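Local coordinates for blue-light receptor of the BLUF-family (Rhodobacter sphaeroides, PDB 2BYC), which probably senses blue light through a flavin, here flavin mononucleotide, bound in a BLUF domain captured in its dark state, at residues L5-Y10 with A87-D92; L37-I42 with D62-L67. One frame throughout, in Å; residues are numbered along the deposited sequence. Where two conformers were deposited one is given.

Contact 1: L5-Y10 with A87-D92; sequences LVSLTY and ARRFPD. With FMN (flavin mononucleotide), chain C.
Leu-5 lays a methyl group over one face of the guanidinium of Arg-88, an aliphatic lid on a charged group that makes its hydrogen bonds to other residues. CD1 lies 3.8 Å above the guanidinium plane, displaced toward the rim, and the two side chains cross at about a right angle. The other branch, CD2, rests on the backbone, 3.8 Å from Arg-88 N and 4.0 Å from Ala-87 C. Arg-88 runs extended from CG to NE; NH1 is hydrogen-bonded to Thr-40 OG1 and NH2 to Gly-38 O, which hold the guanidinium beneath the leucine.

In one of its two positions Ser-7 OG comes to 3.9 Å from Arg-89 NE, too long for a hydrogen bond. The extended chain of Arg-89 carries NE there, buried without a polar partner, whereas NH2 forms a salt bridge with Glu-83. At the far end of the strand segment Tyr-10 OH lies 3.4 Å from FMN C6 and is hydrogen-bonded to Gln-52.

The contact lies near the surface. Strand 5-14 is flanked by strands 49-55 and 77-84, the carboxylate of Glu-55 accepts hydrogen bonds from the backbone N-H groups of Arg-89 and Phe-90, and both residues also touch helix 120-131.

Contact 2: L37-I42 with D62-L67; sequences LGITGI and DELFRL. With FMN (flavin mononucleotide), chain C.
Apolar packing carries most of this contact, and Leu-64 is its hub, meeting both Leu-37 and Ile-39. The branch CD2 of Leu-64 comes within 3.9 Å of Ile-39 CG2 and is nearly as close to CG1, so the isoleucine presents both branches of its beta carbon to a single methyl. Leu-37 enters from the end of helix 19-37 and approaches nearer the root of Leu-64, with CD1 4.2 Å from Leu-64 CB. These are ordinary van der Waals distances, and no hydrogen bond joins the two segments.

A polar group meets an apolar one at the more exposed margin. Glu-63, extended beyond CG with chi1 -176°, reaches out so that its OE1 lies 3.1 Å from Leu-37 CD2, a short carbon-oxygen approach at the edge of the apolar patch.

The third kind of contact is with the cofactor. Leu-64 has CG anti to its backbone N (chi1 -172°), which carries both methyls away from the helix and toward the flavin. CD1 is 3.6 Å from FMN N3, and CD2 is 3.9 Å from FMN O4, so the leucine packs against the pyrimidine end of the isoalloxazine. The same side chain touches Arg-33 and Asn-34 of helix 19-37, and Asn-34 is itself hydrogen-bonded to the flavin through OD1.

Gly-38, with positive phi (82°), turns the chain from helix 19-37 into strand 40-45. The arrangement is that of the flavin pocket of a BLUF domain, where helices 19-37 and 58-69 lie on the same side of the sheet and the flavin lies between them.

How the contacts relate
The two contacts have centres about 10 Å apart and both reach the same mixed beta-sheet, within a single BLUF domain. Both segments of contact 2 fall between the two segments of contact 1 in the sequence: strand 5-14 comes first, then residues 37-42, helix 58-69 and lastly the loop 87-92. They meet directly where Phe-90 O packs 3.3 Å from Thr-40 CB and where Tyr-10 CD2 lies 3.5 Å from Phe-65 CE1, besides the hydrogen bonds of Arg-88. Both also touch the flavin, through Tyr-10 in contact 1 and Leu-64 in contact 2. The loop after strand 77-84 is thus tied to the helix-to-strand turn beside the cofactor pocket.

Contact 1: L5-Y10 with A87-D92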
loop_
_atom_site.group_PDB
_atom_site.type_symbol
_atom_site.label_atom_id
_atom_site.label_comp_id
_atom_site.label_asym_id
_atom_site.label_seq_id
_atom_site.Cartn_x
_atom_site.Cartn_y
_atom_site.Cartn_z
ATOM N N LEU A 5 -5.113 4.828 -15.411
ATOM C CA LEU A 5 -4.426 4.700 -14.145
ATOM C C LEU A 5 -5.467 4.618 -13.024
ATOM O O LEU A 5 -6.374 5.457 -12.928
ATOM C CB LEU A 5 -3.526 5.917 -13.964
ATOM C CG LEU A 5 -2.385 6.066 -12.938
ATOM C CD1 LEU A 5 -1.279 5.099 -13.196
ATOM C CD2 LEU A 5 -1.800 7.428 -13.176
ATOM N N VAL A 6 -5.298 3.630 -12.164
ATOM C CA VAL A 6 -6.163 3.507 -10.964
ATOM C C VAL A 6 -5.349 3.446 -9.669
ATOM O O VAL A 6 -4.193 3.241 -9.715
ATOM C CB VAL A 6 -7.069 2.307 -11.081
ATOM C CG1 VAL A 6 -8.161 2.556 -12.166
ATOM C CG2 VAL A 6 -6.240 1.026 -11.307
ATOM N N SER A 7 -5.983 3.676 -8.524
ATOM C CA SER A 7 -5.362 3.421 -7.218
ATOM C C SER A 7 -6.260 2.457 -6.460
ATOM O O SER A 7 -7.439 2.773 -6.266
ATOM C CB SER A 7 -5.256 4.756 -6.424
ATOM O OG SER A 7 -4.609 4.568 -5.155
ATOM N N LEU A 8 -5.738 1.333 -5.991
ATOM C CA LEU A 8 -6.526 0.455 -5.106
ATOM C C LEU A 8 -5.925 0.406 -3.729
ATOM O O LEU A 8 -4.726 0.350 -3.635
ATOM C CB LEU A 8 -6.499 -0.973 -5.682
ATOM C CG LEU A 8 -7.313 -2.122 -5.163
ATOM C CD1 LEU A 8 -7.326 -2.956 -6.422
ATOM C CD2 LEU A 8 -6.434 -2.847 -4.142
ATOM N N THR A 9 -6.754 0.420 -2.686
ATOM C CA THR A 9 -6.244 0.315 -1.321
ATOM C C THR A 9 -7.085 -0.772 -0.686
ATOM O O THR A 9 -8.285 -0.742 -0.855
ATOM C CB THR A 9 -6.582 1.614 -0.548
ATOM O OG1 THR A 9 -5.808 2.659 -1.130
ATOM C CG2 THR A 9 -6.172 1.518 0.850
ATOM N N TYR A 10 -6.419 -1.716 0.011
ATOM C CA TYR A 10 -7.060 -2.798 0.709
ATOM C C TYR A 10 -6.430 -2.884 2.094
ATOM O O TYR A 10 -5.384 -2.343 2.360
ATOM C CB TYR A 10 -6.925 -4.144 -0.102
ATOM C CG TYR A 10 -5.520 -4.661 -0.040
ATOM C CD1 TYR A 10 -5.055 -5.249 1.121
ATOM C CD2 TYR A 10 -4.661 -4.597 -1.151
ATOM C CE1 TYR A 10 -3.769 -5.683 1.213
ATOM C CE2 TYR A 10 -3.352 -5.056 -1.066
ATOM C CZ TYR A 10 -2.937 -5.623 0.105
ATOM O OH TYR A 10 -1.671 -6.084 0.293
ATOM N N ALA A 87 -3.137 11.268 -11.773
ATOM C CA ALA A 87 -1.684 11.218 -11.589
ATOM C C ALA A 87 -1.413 10.335 -10.436
ATOM O O ALA A 87 -2.194 10.338 -9.543
ATOM C CB ALA A 87 -1.212 12.589 -11.265
ATOM N N ARG A 88 -0.316 9.590 -10.443
ATOM C CA ARG A 88 0.168 8.900 -9.224
ATOM C C ARG A 88 0.326 9.777 -7.974
ATOM O O ARG A 88 0.780 10.930 -8.018
ATOM C CB ARG A 88 1.491 8.177 -9.519
ATOM C CG ARG A 88 1.393 7.130 -10.589
ATOM C CD ARG A 88 2.706 6.452 -10.789
ATOM N NE ARG A 88 2.609 5.640 -11.985
ATOM C CZ ARG A 88 2.395 4.338 -11.997
ATOM N NH1 ARG A 88 2.256 3.675 -10.864
ATOM N NH2 ARG A 88 2.343 3.704 -13.133
ATOM N N ARG A 89 -0.025 9.202 -6.834
ATOM C CA ARG A 89 0.214 9.825 -5.526
ATOM C C ARG A 89 1.642 9.508 -5.018
ATOM O O ARG A 89 2.232 10.329 -4.348
ATOM C CB ARG A 89 -0.862 9.341 -4.542
ATOM C CG ARG A 89 -2.282 9.234 -5.181
ATOM C CD ARG A 89 -3.275 8.169 -4.471
ATOM N NE ARG A 89 -4.719 8.438 -4.811
ATOM C CZ ARG A 89 -5.368 9.489 -4.339
ATOM N NH1 ARG A 89 -4.719 10.327 -3.514
ATOM N NH2 ARG A 89 -6.635 9.735 -4.694
ATOM N N PHE A 90 2.173 8.318 -5.318
ATOM C CA PHE A 90 3.507 7.898 -4.886
ATOM C C PHE A 90 4.355 7.478 -6.076
ATOM O O PHE A 90 4.837 6.352 -6.140
ATOM C CB PHE A 90 3.419 6.705 -3.874
ATOM C CG PHE A 90 2.365 6.907 -2.872
ATOM C CD1 PHE A 90 1.072 6.400 -3.096
ATOM C CD2 PHE A 90 2.589 7.778 -1.771
ATOM C CE1 PHE A 90 0.025 6.627 -2.200
ATOM C CE2 PHE A 90 1.543 8.052 -0.863
ATOM C CZ PHE A 90 0.259 7.459 -1.082
ATOM N N PRO A 91 4.573 8.405 -7.015
ATOM C CA PRO A 91 5.255 8.022 -8.225
ATOM C C PRO A 91 6.685 7.537 -7.994
ATOM O O PRO A 91 7.235 6.739 -8.803
ATOM C CB PRO A 91 5.199 9.322 -9.079
ATOM C CG PRO A 91 5.027 10.411 -8.102
ATOM C CD PRO A 91 4.150 9.814 -7.050
ATOM N N ASP A 92 7.292 7.936 -6.892
ATOM C CA ASP A 92 8.691 7.661 -6.776
ATOM C C ASP A 92 8.952 6.276 -6.211
ATOM O O ASP A 92 10.103 5.857 -6.148
ATOM C CB ASP A 92 9.400 8.754 -5.948
ATOM C CG ASP A 92 9.214 10.142 -6.538
ATOM O OD1 ASP A 92 9.086 10.245 -7.782
ATOM O OD2 ASP A 92 9.162 11.132 -5.757
HETATM N N1 FMN C . 4.218 -8.550 -4.349
HETATM C C2 FMN C . 4.455 -7.612 -5.329
HETATM O O2 FMN C . 5.049 -7.942 -6.382
HETATM N N3 FMN C . 4.064 -6.322 -5.179
HETATM C C4 FMN C . 3.462 -5.994 -4.015
HETATM O O4 FMN C . 3.055 -4.884 -3.889
HETATM C C4A FMN C . 3.213 -6.930 -3.006
HETATM N N5 FMN C . 2.588 -6.543 -1.832
HETATM C C5A FMN C . 2.259 -7.486 -0.847
HETATM C C6 FMN C . 1.601 -7.116 0.305
HETATM C C7 FMN C . 1.318 -8.019 1.340
HETATM C C7M FMN C . 0.450 -7.604 2.535
HETATM C C8 FMN C . 1.692 -9.336 1.168
HETATM C C8M FMN C . 1.367 -10.402 2.201
HETATM C C9 FMN C . 2.347 -9.730 0.003
HETATM C C9A FMN C . 2.633 -8.780 -1.025
HETATM N N10 FMN C . 3.311 -9.157 -2.206
HETATM C C10 FMN C . 3.573 -8.215 -3.194
HETATM C "C1'" FMN C . 4.028 -10.460 -2.324
HETATM C "C2'" FMN C . 3.274 -11.142 -3.441
HETATM O "O2'" FMN C . 2.213 -11.734 -2.748
HETATM C "C3'" FMN C . 4.067 -12.171 -4.265
HETATM O "O3'" FMN C . 4.265 -13.306 -3.484
HETATM C "C4'" FMN C . 5.418 -11.729 -4.807
HETATM O "O4'" FMN C . 5.331 -10.739 -5.855
HETATM C "C5'" FMN C . 6.130 -12.941 -5.413
HETATM O "O5'" FMN C . 7.160 -13.547 -4.629
HETATM P P FMN C . 8.073 -14.553 -5.480
HETATM O O1P FMN C . 9.256 -15.080 -4.652
HETATM O O2P FMN C . 7.128 -15.689 -5.848
HETATM O O3P FMN C . 8.477 -13.695 -6.654
#

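Contact 2: L37-I42 with D62-L67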
loop_
_atom_site.group_PDB
_atom_site.type_symbol
_atom_site.label_atom_id
_atom_site.label_comp_id
_atom_site.label_asym_id
_atom_site.label_seq_id
_atom_site.Cartn_x
_atom_site.Cartn_y
_atom_site.Cartn_z
ATOM N N LEU A 37 5.747 -4.006 -13.693
ATOM C CA LEU A 37 4.328 -3.837 -14.008
ATOM C C LEU A 37 3.908 -2.384 -14.168
ATOM O O LEU A 37 2.837 -2.076 -14.663
ATOM C CB LEU A 37 3.493 -4.364 -12.852
ATOM C CG LEU A 37 3.365 -5.856 -12.729
ATOM C CD1 LEU A 37 2.357 -6.180 -11.580
ATOM C CD2 LEU A 37 2.894 -6.388 -14.043
ATOM N N GLY A 38 4.734 -1.495 -13.702
ATOM C CA GLY A 38 4.346 -0.099 -13.670
ATOM C C GLY A 38 3.490 0.147 -12.418
ATOM O O GLY A 38 2.719 1.079 -12.364
ATOM N N ILE A 39 3.644 -0.659 -11.390
ATOM C CA ILE A 39 2.971 -0.304 -10.123
ATOM C C ILE A 39 3.804 0.547 -9.177
ATOM O O ILE A 39 4.991 0.401 -9.128
ATOM C CB ILE A 39 2.544 -1.605 -9.371
ATOM C CG1 ILE A 39 1.685 -2.441 -10.306
ATOM C CG2 ILE A 39 1.825 -1.289 -8.117
ATOM C CD1 ILE A 39 0.364 -1.789 -10.537
ATOM N N THR A 40 3.178 1.461 -8.434
ATOM C CA THR A 40 3.830 2.221 -7.392
ATOM C C THR A 40 2.890 2.272 -6.231
ATOM O O THR A 40 1.727 2.012 -6.399
ATOM C CB THR A 40 4.140 3.686 -7.871
ATOM O OG1 THR A 40 2.936 4.333 -8.352
ATOM C CG2 THR A 40 5.228 3.667 -8.878
ATOM N N GLY A 41 3.390 2.531 -5.029
ATOM C CA GLY A 41 2.469 2.587 -3.914
ATOM C C GLY A 41 3.176 2.424 -2.573
ATOM O O GLY A 41 4.446 2.489 -2.502
ATOM N N ILE A 42 2.381 2.181 -1.551
ATOM C CA ILE A 42 2.877 2.176 -0.196
ATOM C C ILE A 42 2.197 1.003 0.551
ATOM O O ILE A 42 1.064 0.668 0.280
ATOM C CB ILE A 42 2.626 3.565 0.548
ATOM C CG1 ILE A 42 1.160 4.033 0.350
ATOM C CG2 ILE A 42 3.503 4.664 0.047
ATOM C CD1 ILE A 42 0.524 4.870 1.507
ATOM N N ASP A 62 -5.267 -4.967 -11.203
ATOM C CA ASP A 62 -6.064 -6.220 -11.179
ATOM C C ASP A 62 -5.199 -7.482 -11.016
ATOM O O ASP A 62 -5.467 -8.323 -10.154
ATOM C CB ASP A 62 -6.946 -6.349 -12.438
ATOM C CG ASP A 62 -7.667 -7.661 -12.499
ATOM O OD1 ASP A 62 -8.644 -7.854 -11.725
ATOM O OD2 ASP A 62 -7.263 -8.519 -13.352
ATOM N N GLU A 63 -4.157 -7.589 -11.844
ATOM C CA GLU A 63 -3.239 -8.690 -11.831
ATOM C C GLU A 63 -2.511 -8.871 -10.503
ATOM O O GLU A 63 -2.468 -9.966 -9.917
ATOM C CB GLU A 63 -2.229 -8.451 -12.924
ATOM C CG GLU A 63 -1.282 -9.567 -13.065
ATOM C CD GLU A 63 -0.234 -9.389 -14.177
ATOM O OE1 GLU A 63 0.495 -8.344 -14.180
ATOM O OE2 GLU A 63 -0.116 -10.333 -15.020
ATOM N N LEU A 64 -2.016 -7.748 -9.992
ATOM C CA LEU A 64 -1.246 -7.723 -8.807
ATOM C C LEU A 64 -2.130 -8.082 -7.660
ATOM O O LEU A 64 -1.756 -8.884 -6.822
ATOM C CB LEU A 64 -0.584 -6.352 -8.624
ATOM C CG LEU A 64 0.419 -6.376 -7.455
ATOM C CD1 LEU A 64 1.573 -7.508 -7.482
ATOM C CD2 LEU A 64 1.002 -5.015 -7.146
ATOM N N PHE A 65 -3.300 -7.473 -7.591
ATOM C CA PHE A 65 -4.139 -7.699 -6.445
ATOM C C PHE A 65 -4.474 -9.162 -6.408
ATOM O O PHE A 65 -4.604 -9.720 -5.334
ATOM C CB PHE A 65 -5.402 -6.819 -6.566
ATOM C CG PHE A 65 -6.340 -6.930 -5.390
ATOM C CD1 PHE A 65 -5.891 -6.651 -4.108
ATOM C CD2 PHE A 65 -7.666 -7.255 -5.574
ATOM C CE1 PHE A 65 -6.762 -6.703 -3.026
ATOM C CE2 PHE A 65 -8.536 -7.314 -4.494
ATOM C CZ PHE A 65 -8.079 -7.041 -3.216
ATOM N N ARG A 66 -4.577 -9.785 -7.595
ATOM C CA ARG A 66 -4.916 -11.189 -7.688
ATOM C C ARG A 66 -3.865 -11.984 -7.007
ATOM O O ARG A 66 -4.216 -12.863 -6.262
ATOM C CB ARG A 66 -5.022 -11.712 -9.123
ATOM C CG ARG A 66 -6.168 -11.103 -9.824
ATOM C CD ARG A 66 -7.451 -11.956 -9.821
ATOM N NE ARG A 66 -8.467 -11.275 -10.625
ATOM C CZ ARG A 66 -8.338 -11.057 -11.931
ATOM N NH1 ARG A 66 -7.247 -11.480 -12.574
ATOM N NH2 ARG A 66 -9.286 -10.397 -12.581
ATOM N N LEU A 67 -2.599 -11.687 -7.292
ATOM C CA LEU A 67 -1.443 -12.383 -6.706
ATOM C C LEU A 67 -1.341 -12.164 -5.222
ATOM O O LEU A 67 -1.183 -13.092 -4.442
ATOM C CB LEU A 67 -0.187 -11.852 -7.358
ATOM C CG LEU A 67 0.160 -12.740 -8.530
ATOM C CD1 LEU A 67 1.144 -12.039 -9.491
ATOM C CD2 LEU A 67 0.671 -14.141 -7.968
HETATM N N1 FMN C . 4.218 -8.550 -4.349
HETATM C C2 FMN C . 4.455 -7.612 -5.329
HETATM O O2 FMN C . 5.049 -7.942 -6.382
HETATM N N3 FMN C . 4.064 -6.322 -5.179
HETATM C C4 FMN C . 3.462 -5.994 -4.015
HETATM O O4 FMN C . 3.055 -4.884 -3.889
HETATM C C4A FMN C . 3.213 -6.930 -3.006
HETATM N N5 FMN C . 2.588 -6.543 -1.832
HETATM C C5A FMN C . 2.259 -7.486 -0.847
HETATM C C6 FMN C . 1.601 -7.116 0.305
HETATM C C7 FMN C . 1.318 -8.019 1.340
HETATM C C7M FMN C . 0.450 -7.604 2.535
HETATM C C8 FMN C . 1.692 -9.336 1.168
HETATM C C8M FMN C . 1.367 -10.402 2.201
HETATM C C9 FMN C . 2.347 -9.730 0.003
HETATM C C9A FMN C . 2.633 -8.780 -1.025
HETATM N N10 FMN C . 3.311 -9.157 -2.206
HETATM C C10 FMN C . 3.573 -8.215 -3.194
HETATM C "C1'" FMN C . 4.028 -10.460 -2.324
HETATM C "C2'" FMN C . 3.274 -11.142 -3.441
HETATM O "O2'" FMN C . 2.213 -11.734 -2.748
HETATM C "C3'" FMN C . 4.067 -12.171 -4.265
HETATM O "O3'" FMN C . 4.265 -13.306 -3.484
HETATM C "C4'" FMN C . 5.418 -11.729 -4.807
HETATM O "O4'" FMN C . 5.331 -10.739 -5.855
HETATM C "C5'" FMN C . 6.130 -12.941 -5.413
HETATM O "O5'" FMN C . 7.160 -13.547 -4.629
HETATM P P FMN C . 8.073 -14.553 -5.480
HETATM O O1P FMN C . 9.256 -15.080 -4.652
HETATM O O2P FMN C . 7.128 -15.689 -5.848
HETATM O O3P FMN C . 8.477 -13.695 -6.654
#